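Local coordinates for probable E3 ubiquitin-protein ligase HERC1 (Homo sapiens, PDB 4QT6), which is probably an E3 ubiquitin ligase of the HECT type, seen here through its SPRY domain, a beta-sandwich module that in relatives usually binds protein partners, at residues Q8-L11 / I17-H20; G51-C56 / S97-D102; F67-T72 / M141-N146; W76-Y81 / I115-N120; S82-L85 / G89-T92. One frame throughout, in Å; residues are numbered along the deposited sequence. Where two conformers were deposited one is given.

Contact 4 lies in the core of the sandwich: apolar side chains and stacked rings join the two antiparallel sheets. In contacts 2 and 3 a loop meets a segment on one of the neighbouring strands 55-60 and 137-142; a buried carboxylate carries contact 2 and an offset ring stack contact 3, and both border the same two formamides. Contact 1 is an antiparallel hairpin pairing with two backbone bonds, partly buried and packed against Phe-142 of contact 3. Contact 5, on the opposite side of the chain's centre, lies at the surface with one backbone bond, a water bridge and an amide-carboxylate stack; it reaches contact 3 through the salt bridge from Arg-70 to Glu-90.

Contact 1: Q8-L11 / I17-H20; sequences QCCL and ILTH. With ARF (formamide), chain H.
The hairpin of strands 10-13 and 17-20 brings Leu-11 and Thr-19 together as an antiparallel hydrogen-bonded pair. Leu-11 N gives its hydrogen to Thr-19 O at 2.8 Å, and Thr-19 N returns one to Leu-11 O at 2.8 Å with an N-H...O angle of 172°. Cys-10 and His-20 form the next, non-hydrogen-bonded pair, where Cys-10 CA comes within 3.1 Å of Thr-19 O in a CA-H...O contact. The hairpin lies at the edge of the seven-stranded sheet of the SPRY sandwich: strand 10-13 is outermost, and strand 17-20 runs between it and strand 150-154. On the face that carries Cys-10 and His-20, Leu-18 comes diagonally across the ladder, and its CD1 branch touches Cys-10 CB at 3.6 Å. Its CD2 branch is nearer the sulfur of the same cysteine, and both residues also pack on Phe-142 of the other sheet. The imidazole of His-20 is carried back toward segment 8-11 because CG stands anti to the backbone N (chi1 -176°). CD2 at the ring edge thereby meets Cys-9 O in plane at 3.3 Å, while Cys-10 SG approaches the ring obliquely. Both ring nitrogens have partners, ND1 with Glu-149 and NE2 with Gly-24 O, which fixes the rotation of the ring, and Phe-142 stacks on it. On the other face of the hairpin, Thr-19 OG1 bonds to Glu-13. A formamide, hydrogen-bonded to Ser-22 N, lies beside Cys-9 and Leu-11, its oxygen 3.7 Å from Leu-11 CD2.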
# COMPACT_ATOMS: atom_id res chain seq x y z
N GLN A 8 8.50 6.84 -7.51
CA GLN A 8 9.79 6.40 -8.03
C GLN A 8 9.54 5.18 -8.91
O GLN A 8 8.98 4.17 -8.46
CB GLN A 8 10.69 6.06 -6.84
CG GLN A 8 11.98 5.34 -7.17
CD GLN A 8 13.04 6.23 -7.80
OE1 GLN A 8 12.86 7.43 -8.02
NE2 GLN A 8 14.18 5.62 -8.09
N CYS A 9 9.98 5.25 -10.18
CA CYS A 9 9.76 4.18 -11.18
C CYS A 9 8.30 3.80 -11.36
O CYS A 9 7.96 2.65 -11.72
CB CYS A 9 10.62 2.94 -10.87
SG CYS A 9 12.36 3.36 -10.64
N CYS A 10 7.43 4.79 -11.13
CA CYS A 10 6.00 4.65 -11.31
C CYS A 10 5.52 5.95 -11.94
O CYS A 10 6.18 6.99 -11.80
CB CYS A 10 5.28 4.47 -9.97
SG CYS A 10 5.70 2.94 -9.13
N LEU A 11 4.39 5.86 -12.61
CA LEU A 11 3.72 7.01 -13.23
C LEU A 11 2.35 7.18 -12.60
O LEU A 11 1.69 6.18 -12.28
CB LEU A 11 3.52 6.72 -14.72
CG LEU A 11 4.79 6.44 -15.52
CD1 LEU A 11 4.46 5.82 -16.87
CD2 LEU A 11 5.64 7.69 -15.65
N ILE A 17 -4.59 6.68 -10.30
CA ILE A 17 -3.95 5.39 -10.51
C ILE A 17 -2.44 5.52 -10.47
O ILE A 17 -1.87 6.49 -11.00
CB ILE A 17 -4.43 4.74 -11.83
CG1 ILE A 17 -5.89 4.28 -11.63
CG2 ILE A 17 -3.57 3.56 -12.28
CD1 ILE A 17 -6.59 3.97 -12.93
N LEU A 18 -1.79 4.54 -9.84
CA LEU A 18 -0.35 4.45 -9.87
C LEU A 18 0.01 3.26 -10.74
O LEU A 18 -0.45 2.13 -10.50
CB LEU A 18 0.24 4.27 -8.46
CG LEU A 18 1.77 4.33 -8.39
CD1 LEU A 18 2.24 5.76 -8.53
CD2 LEU A 18 2.27 3.71 -7.08
N THR A 19 0.84 3.52 -11.75
CA THR A 19 1.27 2.51 -12.69
C THR A 19 2.75 2.25 -12.55
O THR A 19 3.55 3.19 -12.54
CB THR A 19 0.93 2.95 -14.13
OG1 THR A 19 -0.49 3.09 -14.24
CG2 THR A 19 1.46 1.95 -15.17
N HIS A 20 3.14 0.97 -12.47
CA HIS A 20 4.53 0.61 -12.32
C HIS A 20 5.20 0.86 -13.67
O HIS A 20 4.73 0.36 -14.69
CB HIS A 20 4.66 -0.85 -11.92
CG HIS A 20 6.06 -1.27 -11.65
ND1 HIS A 20 6.44 -2.59 -11.61
CD2 HIS A 20 7.17 -0.54 -11.38
CE1 HIS A 20 7.73 -2.66 -11.32
NE2 HIS A 20 8.20 -1.44 -11.20
N ARF H . 10.09 5.57 -14.49
C ARF H . 8.78 5.68 -14.75
O ARF H . 8.33 5.18 -15.77

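Contact 2: G51-C56 / S97-D102. With ARF (formamide), chain B; ARF (formamide), chain G.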
# COMPACT_ATOMS: atom_id res chain seq x y z
N GLY A 51 -1.61 -14.80 -9.75
CA GLY A 51 -0.74 -15.90 -9.32
C GLY A 51 0.76 -15.61 -9.31
O GLY A 51 1.55 -16.49 -8.99
N ASN A 52 1.17 -14.40 -9.68
CA ASN A 52 2.58 -14.03 -9.63
C ASN A 52 2.67 -12.53 -9.42
O ASN A 52 3.36 -11.82 -10.15
CB ASN A 52 3.29 -14.45 -10.91
CG ASN A 52 4.79 -14.29 -10.84
OD1 ASN A 52 5.42 -14.46 -9.78
ND2 ASN A 52 5.39 -13.97 -11.96
N GLU A 53 1.98 -12.07 -8.39
CA GLU A 53 1.79 -10.63 -8.16
C GLU A 53 3.09 -10.00 -7.68
O GLU A 53 3.96 -10.69 -7.13
CB GLU A 53 0.67 -10.38 -7.15
CG GLU A 53 -0.73 -10.69 -7.66
CD GLU A 53 -1.09 -12.17 -7.59
OE1 GLU A 53 -0.29 -12.97 -7.10
OE2 GLU A 53 -2.19 -12.52 -8.05
N GLY A 54 3.20 -8.68 -7.88
CA GLY A 54 4.40 -7.93 -7.56
C GLY A 54 4.12 -6.66 -6.77
O GLY A 54 4.96 -5.79 -6.71
N THR A 55 2.93 -6.57 -6.19
CA THR A 55 2.45 -5.38 -5.48
C THR A 55 2.37 -5.58 -3.97
O THR A 55 1.94 -6.65 -3.50
CB THR A 55 1.03 -5.07 -5.95
OG1 THR A 55 1.06 -4.80 -7.36
CG2 THR A 55 0.41 -3.87 -5.21
N CYS A 56 2.70 -4.52 -3.24
CA CYS A 56 2.30 -4.38 -1.83
C CYS A 56 1.56 -3.07 -1.68
O CYS A 56 1.85 -2.13 -2.40
CB CYS A 56 3.49 -4.32 -0.89
SG CYS A 56 4.53 -5.81 -0.87
N SER A 97 -4.31 -13.32 0.59
CA SER A 97 -3.70 -12.85 -0.64
C SER A 97 -4.74 -12.03 -1.41
O SER A 97 -5.93 -12.10 -1.12
CB SER A 97 -3.23 -14.03 -1.50
OG SER A 97 -4.32 -14.85 -1.89
N PHE A 98 -4.28 -11.22 -2.35
CA PHE A 98 -5.21 -10.48 -3.19
C PHE A 98 -4.60 -10.26 -4.56
O PHE A 98 -3.40 -10.47 -4.76
CB PHE A 98 -5.65 -9.16 -2.52
CG PHE A 98 -4.51 -8.25 -2.13
CD1 PHE A 98 -3.88 -8.39 -0.91
CD2 PHE A 98 -4.10 -7.22 -2.97
CE1 PHE A 98 -2.85 -7.54 -0.53
CE2 PHE A 98 -3.07 -6.37 -2.59
CZ PHE A 98 -2.44 -6.53 -1.38
N THR A 99 -5.43 -9.85 -5.51
CA THR A 99 -5.01 -9.76 -6.91
C THR A 99 -5.88 -8.79 -7.68
O THR A 99 -6.72 -8.05 -7.10
CB THR A 99 -5.00 -11.17 -7.57
OG1 THR A 99 -4.29 -11.13 -8.82
CG2 THR A 99 -6.40 -11.68 -7.77
N GLN A 100 -5.67 -8.77 -9.00
CA GLN A 100 -6.44 -7.93 -9.90
C GLN A 100 -7.93 -8.05 -9.62
O GLN A 100 -8.45 -9.17 -9.50
CB GLN A 100 -6.15 -8.34 -11.34
CG GLN A 100 -6.78 -7.43 -12.36
CD GLN A 100 -6.27 -7.68 -13.77
OE1 GLN A 100 -5.06 -7.74 -14.01
NE2 GLN A 100 -7.20 -7.78 -14.72
N GLY A 101 -8.62 -6.92 -9.52
CA GLY A 101 -10.05 -6.88 -9.30
C GLY A 101 -10.50 -6.88 -7.85
O GLY A 101 -11.69 -6.70 -7.58
N ASP A 102 -9.56 -7.04 -6.92
CA ASP A 102 -9.86 -6.96 -5.49
C ASP A 102 -9.71 -5.53 -4.95
O ASP A 102 -8.92 -4.70 -5.47
CB ASP A 102 -8.93 -7.87 -4.68
CG ASP A 102 -9.17 -9.35 -4.93
OD1 ASP A 102 -10.34 -9.72 -5.17
OD2 ASP A 102 -8.19 -10.14 -4.85
N ARF B . 5.09 -13.23 -7.09
C ARF B . 5.74 -13.43 -5.95
O ARF B . 5.84 -12.54 -5.12
N ARF G . 5.65 -10.14 -10.55
C ARF G . 6.36 -10.60 -9.51
O ARF G . 7.53 -10.27 -9.36
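A carboxylate-hydroxyl bond joins Glu-53 to Thr-99 where the loop leading into strand 55-60 of the SPRY sandwich meets the loop before strand 103-109. Thr-99 OG1 donates to Glu-53 OE2 at 2.6 Å, using the anti lone pair of that oxygen. A second donor, Gly-51 N, reaches the same OE2 at 2.9 Å from above the carboxylate plane, so one buried oxygen is gripped from two directions. The bend at chi2 (81°) turns the Glu-53 carboxylate toward Thr-99, whose OG1 is directed at it by chi1 of -166°.

Packing adds little: Glu-53 CG lies 3.9 Å from the carbonyl oxygen Phe-98 O, and the Phe-98 ring turns inward to meet Tyr-78.

Turn bonds shape the loop of Thr-99. Residues Thr-99 to Asp-102 form a type II beta turn closed by Asp-102 N to Thr-99 O, and Asp-102 OD2 accepts from Thr-99 N at 2.9 Å, which ties the Thr-99 backbone to the far end of its own turn. The other oxygen, OD1, bonds to Asn-120.

Hydrogen bonds to two formamides occupy the side of segment 51-56 turned from Thr-99. One formamide nitrogen donates to Asn-52 O at 2.9 Å. The nitrogen of another is shared between Asn-52 OD1 at 3.0 Å and Glu-53 O at 2.8 Å.

Contact 3: F67-T72 / M141-N146. With ARF (formamide), chain B; ARF (formamide), chain G.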
# COMPACT_ATOMS: atom_id res chain seq x y z
N PHE A 67 12.69 1.22 0.44
CA PHE A 67 11.42 0.69 -0.02
C PHE A 67 11.45 -0.79 -0.37
O PHE A 67 10.55 -1.28 -1.01
CB PHE A 67 10.82 1.54 -1.18
CG PHE A 67 11.60 1.51 -2.48
CD1 PHE A 67 12.60 2.43 -2.71
CD2 PHE A 67 11.22 0.67 -3.51
CE1 PHE A 67 13.28 2.44 -3.94
CE2 PHE A 67 11.89 0.67 -4.72
CZ PHE A 67 12.92 1.56 -4.93
N ASN A 68 12.48 -1.51 0.08
CA ASN A 68 12.54 -2.96 -0.02
C ASN A 68 11.58 -3.51 1.01
O ASN A 68 11.77 -3.30 2.22
CB ASN A 68 13.97 -3.43 0.30
CG ASN A 68 14.15 -4.93 0.24
OD1 ASN A 68 13.22 -5.71 0.04
ND2 ASN A 68 15.40 -5.36 0.43
N HIS A 69 10.53 -4.19 0.56
CA HIS A 69 9.53 -4.72 1.48
C HIS A 69 10.12 -5.65 2.54
O HIS A 69 9.60 -5.70 3.65
CB HIS A 69 8.34 -5.37 0.76
CG HIS A 69 8.68 -6.62 0.01
ND1 HIS A 69 9.45 -6.62 -1.13
CD2 HIS A 69 8.32 -7.90 0.22
CE1 HIS A 69 9.57 -7.85 -1.58
NE2 HIS A 69 8.90 -8.65 -0.77
N ARG A 70 11.22 -6.35 2.23
CA ARG A 70 11.83 -7.29 3.17
C ARG A 70 12.54 -6.62 4.35
O ARG A 70 12.70 -7.24 5.40
CB ARG A 70 12.81 -8.20 2.42
CG ARG A 70 12.15 -9.09 1.38
CD ARG A 70 12.08 -10.53 1.83
NE ARG A 70 11.31 -11.34 0.89
CZ ARG A 70 10.35 -12.20 1.21
NH1 ARG A 70 10.01 -12.41 2.48
NH2 ARG A 70 9.73 -12.88 0.25
N THR A 71 12.95 -5.36 4.18
CA THR A 71 13.72 -4.64 5.19
C THR A 71 13.12 -3.32 5.69
O THR A 71 13.44 -2.88 6.79
CB THR A 71 15.14 -4.32 4.72
OG1 THR A 71 15.11 -3.47 3.56
CG2 THR A 71 15.85 -5.61 4.37
N THR A 72 12.25 -2.69 4.89
CA THR A 72 11.87 -1.33 5.19
C THR A 72 11.16 -1.13 6.54
O THR A 72 10.30 -1.91 6.92
CB THR A 72 10.95 -0.73 4.08
OG1 THR A 72 10.71 0.65 4.36
CG2 THR A 72 9.67 -1.47 3.96
N MSE A 141 3.75 -0.13 -3.42
CA MSE A 141 5.13 -0.45 -3.81
C MSE A 141 5.09 -1.63 -4.74
O MSE A 141 4.26 -2.52 -4.55
CB MSE A 141 5.90 -0.75 -2.51
CG MSE A 141 7.40 -0.95 -2.62
SE MSE A 141 7.91 -2.81 -3.07
CE MSE A 141 6.45 -3.84 -2.26
N PHE A 142 5.96 -1.65 -5.74
CA PHE A 142 6.09 -2.78 -6.64
C PHE A 142 7.51 -3.35 -6.56
O PHE A 142 8.47 -2.61 -6.71
CB PHE A 142 5.82 -2.33 -8.07
CG PHE A 142 4.50 -1.64 -8.26
CD1 PHE A 142 3.30 -2.37 -8.22
CD2 PHE A 142 4.45 -0.27 -8.53
CE1 PHE A 142 2.09 -1.73 -8.41
CE2 PHE A 142 3.22 0.37 -8.72
CZ PHE A 142 2.06 -0.36 -8.65
N TYR A 143 7.61 -4.65 -6.30
CA TYR A 143 8.92 -5.31 -6.21
C TYR A 143 9.26 -6.11 -7.45
O TYR A 143 10.35 -6.72 -7.52
CB TYR A 143 9.06 -6.18 -4.95
CG TYR A 143 8.01 -7.24 -4.79
CD1 TYR A 143 8.13 -8.47 -5.43
CD2 TYR A 143 6.89 -7.03 -4.00
CE1 TYR A 143 7.17 -9.43 -5.30
CE2 TYR A 143 5.92 -8.01 -3.85
CZ TYR A 143 6.08 -9.22 -4.48
OH TYR A 143 5.13 -10.19 -4.31
N SER A 144 8.36 -6.12 -8.42
CA SER A 144 8.65 -6.66 -9.72
C SER A 144 9.67 -5.81 -10.47
O SER A 144 9.84 -4.62 -10.20
CB SER A 144 7.36 -6.79 -10.52
OG SER A 144 6.66 -5.55 -10.49
N SER A 145 10.35 -6.44 -11.42
CA SER A 145 11.35 -5.75 -12.23
C SER A 145 10.71 -5.05 -13.42
O SER A 145 11.12 -3.96 -13.81
CB SER A 145 12.39 -6.75 -12.73
OG SER A 145 11.76 -7.82 -13.41
N ASN A 146 9.71 -5.70 -14.00
CA ASN A 146 9.08 -5.22 -15.21
C ASN A 146 7.93 -4.28 -14.90
O ASN A 146 7.25 -4.43 -13.88
CB ASN A 146 8.53 -6.39 -16.01
CG ASN A 146 9.62 -7.26 -16.60
OD1 ASN A 146 10.78 -6.87 -16.67
ND2 ASN A 146 9.24 -8.46 -17.02
N ARF B . 5.09 -13.23 -7.09
C ARF B . 5.74 -13.43 -5.95
O ARF B . 5.84 -12.54 -5.12
N ARF G . 5.65 -10.14 -10.55
C ARF G . 6.36 -10.60 -9.51
O ARF G . 7.53 -10.27 -9.36
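His-69 and Tyr-143 both place CG between the backbone N and the carbonyl carbon (chi1 67° and 57°), and these torsions swing the two rings into an offset stack. The stack joins the long loop between strands 55-60 and 75-79 to the end of strand 137-142, in the six-stranded sheet of the SPRY sandwich. The ring centroids are 4.5 Å apart and the planes 27° from parallel. The imidazole leads with CE1, which lies over one face of the phenol ring, 3.6 Å from Tyr-143 CG. Arg-70 CG covers the opposite face of the imidazole, and Tyr-86 meets this histidine edge-to-face, so the imidazole is packed from several directions.

The selenomethionine Met-141, in the conformer given, one of two, packs beside the stack. Bends at chi2 and chi3 carry the methyl CE to 3.9 Å from His-69 CB, while CE also lies in plane at the edge of the Tyr-143 ring. The selenium stands obliquely to the imidazole. Farther back along the same side chain, CG meets Phe-67 O at 3.6 Å and approaches the edge of the Phe-67 ring.

The loop keeps its shape through an Asx turn, in which Asn-68 OD1 accepts from Arg-70 N at 3.0 Å with the donor above the carbonyl plane. Asn-68 O also accepts from both Thr-71 N and Thr-72 N. The hydroxyl of Tyr-143 receives a bond from Arg-79 NE and donates to a formamide, Tyr-143 OH to formamide O being 2.6 Å.

Contact 4: W76-Y81 / I115-N120. With ARF (formamide), chain B; ARF (formamide), chain C.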
# COMPACT_ATOMS: atom_id res chain seq x y z
N TRP A 76 4.77 0.30 5.95
CA TRP A 76 4.03 -0.80 6.54
C TRP A 76 3.24 -1.41 5.39
O TRP A 76 2.37 -0.74 4.80
CB TRP A 76 3.06 -0.30 7.61
CG TRP A 76 3.65 0.07 8.95
CD1 TRP A 76 3.57 -0.68 10.09
CD2 TRP A 76 4.32 1.28 9.31
NE1 TRP A 76 4.19 -0.04 11.12
CE2 TRP A 76 4.65 1.18 10.69
CE3 TRP A 76 4.73 2.42 8.62
CZ2 TRP A 76 5.33 2.17 11.37
CZ3 TRP A 76 5.41 3.42 9.30
CH2 TRP A 76 5.69 3.29 10.67
N LEU A 77 3.56 -2.64 5.02
CA LEU A 77 3.12 -3.17 3.73
C LEU A 77 2.41 -4.49 3.83
O LEU A 77 2.70 -5.32 4.70
CB LEU A 77 4.31 -3.31 2.79
CG LEU A 77 5.02 -2.02 2.42
CD1 LEU A 77 6.32 -2.32 1.67
CD2 LEU A 77 4.11 -1.12 1.59
N TYR A 78 1.52 -4.71 2.87
CA TYR A 78 0.67 -5.89 2.76
C TYR A 78 0.81 -6.39 1.32
O TYR A 78 0.54 -5.68 0.34
CB TYR A 78 -0.77 -5.49 3.17
CG TYR A 78 -1.90 -6.47 3.01
CD1 TYR A 78 -1.70 -7.83 3.16
CD2 TYR A 78 -3.22 -6.01 2.82
CE1 TYR A 78 -2.76 -8.72 3.02
CE2 TYR A 78 -4.28 -6.90 2.70
CZ TYR A 78 -4.05 -8.25 2.82
OH TYR A 78 -5.12 -9.12 2.68
N ARG A 79 1.29 -7.62 1.20
CA ARG A 79 1.73 -8.20 -0.07
C ARG A 79 0.64 -9.02 -0.78
O ARG A 79 0.08 -9.97 -0.19
CB ARG A 79 2.97 -9.06 0.21
CG ARG A 79 3.60 -9.74 -0.99
CD ARG A 79 4.87 -10.45 -0.54
NE ARG A 79 5.41 -11.34 -1.56
CZ ARG A 79 6.18 -12.40 -1.30
NH1 ARG A 79 6.51 -12.73 -0.04
NH2 ARG A 79 6.63 -13.15 -2.31
N ALA A 80 0.36 -8.66 -2.04
CA ALA A 80 -0.71 -9.27 -2.80
C ALA A 80 -0.52 -10.78 -2.95
O ALA A 80 -1.44 -11.56 -2.71
CB ALA A 80 -0.80 -8.62 -4.17
N TYR A 81 0.69 -11.17 -3.32
CA TYR A 81 0.96 -12.54 -3.75
C TYR A 81 0.67 -13.58 -2.66
O TYR A 81 0.13 -14.63 -2.96
CB TYR A 81 2.42 -12.67 -4.20
CG TYR A 81 2.84 -14.10 -4.47
CD1 TYR A 81 2.39 -14.75 -5.59
CD2 TYR A 81 3.63 -14.79 -3.57
CE1 TYR A 81 2.74 -16.07 -5.84
CE2 TYR A 81 4.00 -16.11 -3.81
CZ TYR A 81 3.56 -16.73 -4.96
OH TYR A 81 3.90 -18.05 -5.23
N ILE A 115 -2.85 -0.22 12.24
CA ILE A 115 -3.26 -0.36 10.84
C ILE A 115 -4.00 -1.66 10.67
O ILE A 115 -3.55 -2.73 11.14
CB ILE A 115 -2.03 -0.36 9.91
CG1 ILE A 115 -1.33 1.00 9.95
CG2 ILE A 115 -2.45 -0.75 8.49
CD1 ILE A 115 0.10 0.95 9.49
N SER A 116 -5.16 -1.61 10.01
CA SER A 116 -5.94 -2.81 9.73
C SER A 116 -6.26 -2.86 8.24
O SER A 116 -6.31 -1.81 7.60
CB SER A 116 -7.23 -2.81 10.56
OG SER A 116 -6.96 -2.59 11.94
N PHE A 117 -6.44 -4.06 7.72
CA PHE A 117 -6.76 -4.30 6.31
C PHE A 117 -7.92 -5.28 6.16
O PHE A 117 -7.92 -6.34 6.79
CB PHE A 117 -5.57 -4.92 5.57
CG PHE A 117 -4.35 -4.04 5.48
CD1 PHE A 117 -4.35 -2.87 4.73
CD2 PHE A 117 -3.17 -4.40 6.11
CE1 PHE A 117 -3.21 -2.07 4.65
CE2 PHE A 117 -2.04 -3.63 6.03
CZ PHE A 117 -2.05 -2.45 5.28
N GLY A 118 -8.86 -4.95 5.29
CA GLY A 118 -9.94 -5.84 4.94
C GLY A 118 -9.92 -6.08 3.45
O GLY A 118 -9.54 -5.20 2.68
N LYS A 119 -10.29 -7.29 3.04
CA LYS A 119 -10.35 -7.63 1.62
C LYS A 119 -11.79 -7.72 1.15
O LYS A 119 -12.62 -8.37 1.79
CB LYS A 119 -9.63 -8.96 1.36
CG LYS A 119 -9.76 -9.46 -0.06
CD LYS A 119 -9.02 -10.77 -0.24
CE LYS A 119 -9.20 -11.32 -1.65
NZ LYS A 119 -8.64 -12.70 -1.74
N ASN A 120 -12.08 -7.05 0.04
CA ASN A 120 -13.41 -7.04 -0.58
C ASN A 120 -14.56 -6.86 0.40
O ASN A 120 -15.54 -7.61 0.39
CB ASN A 120 -13.61 -8.30 -1.44
CG ASN A 120 -12.73 -8.29 -2.66
OD1 ASN A 120 -12.47 -7.25 -3.25
ND2 ASN A 120 -12.25 -9.46 -3.06
N ARF B . 5.09 -13.23 -7.09
C ARF B . 5.74 -13.43 -5.95
O ARF B . 5.84 -12.54 -5.12
N ARF C . -7.11 -8.85 4.77
C ARF C . -7.72 -9.81 5.46
O ARF C . -7.40 -10.98 5.28
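Strands 75-79 and 114-119 belong to different sheets of the SPRY sandwich, and their backbones face each other with Tyr-78 CA and Phe-117 CA 8.4 Å apart. Side chains fill that gap. Tyr-78 and Phe-117 point at each other's strand and slide past in opposite directions, making an offset stack with centroids 4.8 Å apart and planes at 29°. Tyr-78 CD2 lies over the phenylalanine face, 3.5 Å from Phe-117 CG. With chi1 near 180° (173°) the Tyr-78 ring runs on beyond this overlap, and CB stays above the other end of the Phe-117 ring, 4.0 Å from its centroid, as a CH-pi contact.

Two residues along, Ile-115 meets Trp-76 at about a right angle. Only its terminal methyl does the touching: CD1 sits over the face of the five-membered ring, 3.7 Å from Trp-76 CG. Phe-128 closes the same region, touching Ile-115 and Phe-117 and meeting the indole edge-to-face.

The far end of Tyr-78 is polar. Its hydroxyl bonds to Ser-96 O and also accepts from a formamide nitrogen, which lies 2.9 Å from Tyr-78 OH and makes a weak bond to Phe-117 O. At the end of segment 76-81, Arg-79 NH2 donates to another formamide O at 3.0 Å, and that molecule lies over the Tyr-81 ring. The two sheets are thus held here by dispersion and ring stacking between buried groups, with polar bonding kept to the margins where small amides can bind.

Contact 5: S82-L85 / G89-T92; sequences SGNL and GEQT
This surface contact pairs residues Asn-84 and Leu-85, on the outermost strand of the six-stranded sheet of the SPRY sandwich, with the short, weakly bonded strand around Glu-90 and Gln-91. A single direct backbone bond spans it: Gln-91 N donates to Leu-85 O at 2.8 Å, with an N-H...O angle of 168°. The same carbonyl oxygen receives a CA-H...O contact from Glu-90 CA at 3.5 Å. Within the same Leu-85/Gln-91 pair a water bridges the other two backbone groups, accepting from Leu-85 N at 2.9 Å and donating to Gln-91 O at 2.7 Å. It accepts from Asn-84 ND2 as well, so the side-chain amide is tied into the bridge.

That amide also lies against the carboxylate of Glu-90, the two planes stacked and only 14° apart. The nearest atoms are Asn-84 CG and Glu-90 OE1 at 3.4 Å. An extended chain, with chi1 at -169°, lets Glu-90 reach over. The oxygen end of the amide is held by Ser-82, whose OG donates to Asn-84 OD1 at 2.7 Å; the same OG accepts from Asn-84 N, which makes an ST turn. Leu-85 is the buried member: its side chain turns inward to Tyr-78, Phe-128 and Leu-93.

The stack brings two acceptors, Asn-84 OD1 and Glu-90 OE1, near each other without a bond; the salt bridge of OE1 with Arg-70 probably helps offset this, and the strands themselves are joined by one direct N-H...O bond and a shared water.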
# COMPACT_ATOMS: atom_id res chain seq x y z
N SER A 82 1.05 -13.25 -1.43
CA SER A 82 1.02 -14.18 -0.30
C SER A 82 0.15 -13.75 0.88
O SER A 82 -0.07 -14.54 1.82
CB SER A 82 2.44 -14.33 0.21
OG SER A 82 2.98 -13.06 0.59
N GLY A 83 -0.29 -12.50 0.91
CA GLY A 83 -0.95 -11.98 2.10
C GLY A 83 -0.03 -11.63 3.27
O GLY A 83 -0.52 -11.22 4.32
N ASN A 84 1.30 -11.73 3.08
CA ASN A 84 2.27 -11.41 4.13
C ASN A 84 2.27 -9.92 4.42
O ASN A 84 1.87 -9.11 3.58
CB ASN A 84 3.71 -11.84 3.77
CG ASN A 84 3.91 -13.35 3.80
OD1 ASN A 84 4.17 -13.97 2.78
ND2 ASN A 84 3.77 -13.94 4.98
N LEU A 85 2.75 -9.59 5.62
CA LEU A 85 2.84 -8.24 6.17
C LEU A 85 4.30 -7.93 6.49
O LEU A 85 5.04 -8.81 6.96
CB LEU A 85 2.01 -8.14 7.45
CG LEU A 85 0.50 -8.30 7.32
CD1 LEU A 85 -0.16 -8.41 8.69
CD2 LEU A 85 -0.10 -7.14 6.53
N GLY A 89 10.80 -6.01 8.46
CA GLY A 89 10.83 -7.42 8.15
C GLY A 89 9.47 -8.07 8.06
O GLY A 89 8.45 -7.47 8.43
N GLU A 90 9.45 -9.31 7.58
CA GLU A 90 8.22 -10.07 7.43
C GLU A 90 7.69 -10.43 8.79
O GLU A 90 8.43 -10.92 9.67
CB GLU A 90 8.44 -11.36 6.62
CG GLU A 90 7.16 -12.06 6.20
CD GLU A 90 7.39 -13.25 5.28
OE1 GLU A 90 7.30 -13.10 4.04
OE2 GLU A 90 7.67 -14.36 5.80
N GLN A 91 6.40 -10.20 8.99
CA GLN A 91 5.75 -10.48 10.26
C GLN A 91 5.20 -11.89 10.28
O GLN A 91 5.07 -12.54 9.25
CB GLN A 91 4.62 -9.48 10.50
CG GLN A 91 5.11 -8.04 10.54
CD GLN A 91 6.23 -7.87 11.53
OE1 GLN A 91 7.36 -7.58 11.16
NE2 GLN A 91 5.94 -8.10 12.81
N THR A 92 4.84 -12.36 11.47
CA THR A 92 4.24 -13.67 11.60
C THR A 92 2.85 -13.71 11.00
O THR A 92 2.50 -14.63 10.26
CB THR A 92 4.17 -14.09 13.08
OG1 THR A 92 5.49 -14.07 13.63
CG2 THR A 92 3.59 -15.49 13.20
O HOH W 1 3.39 -11.94 7.20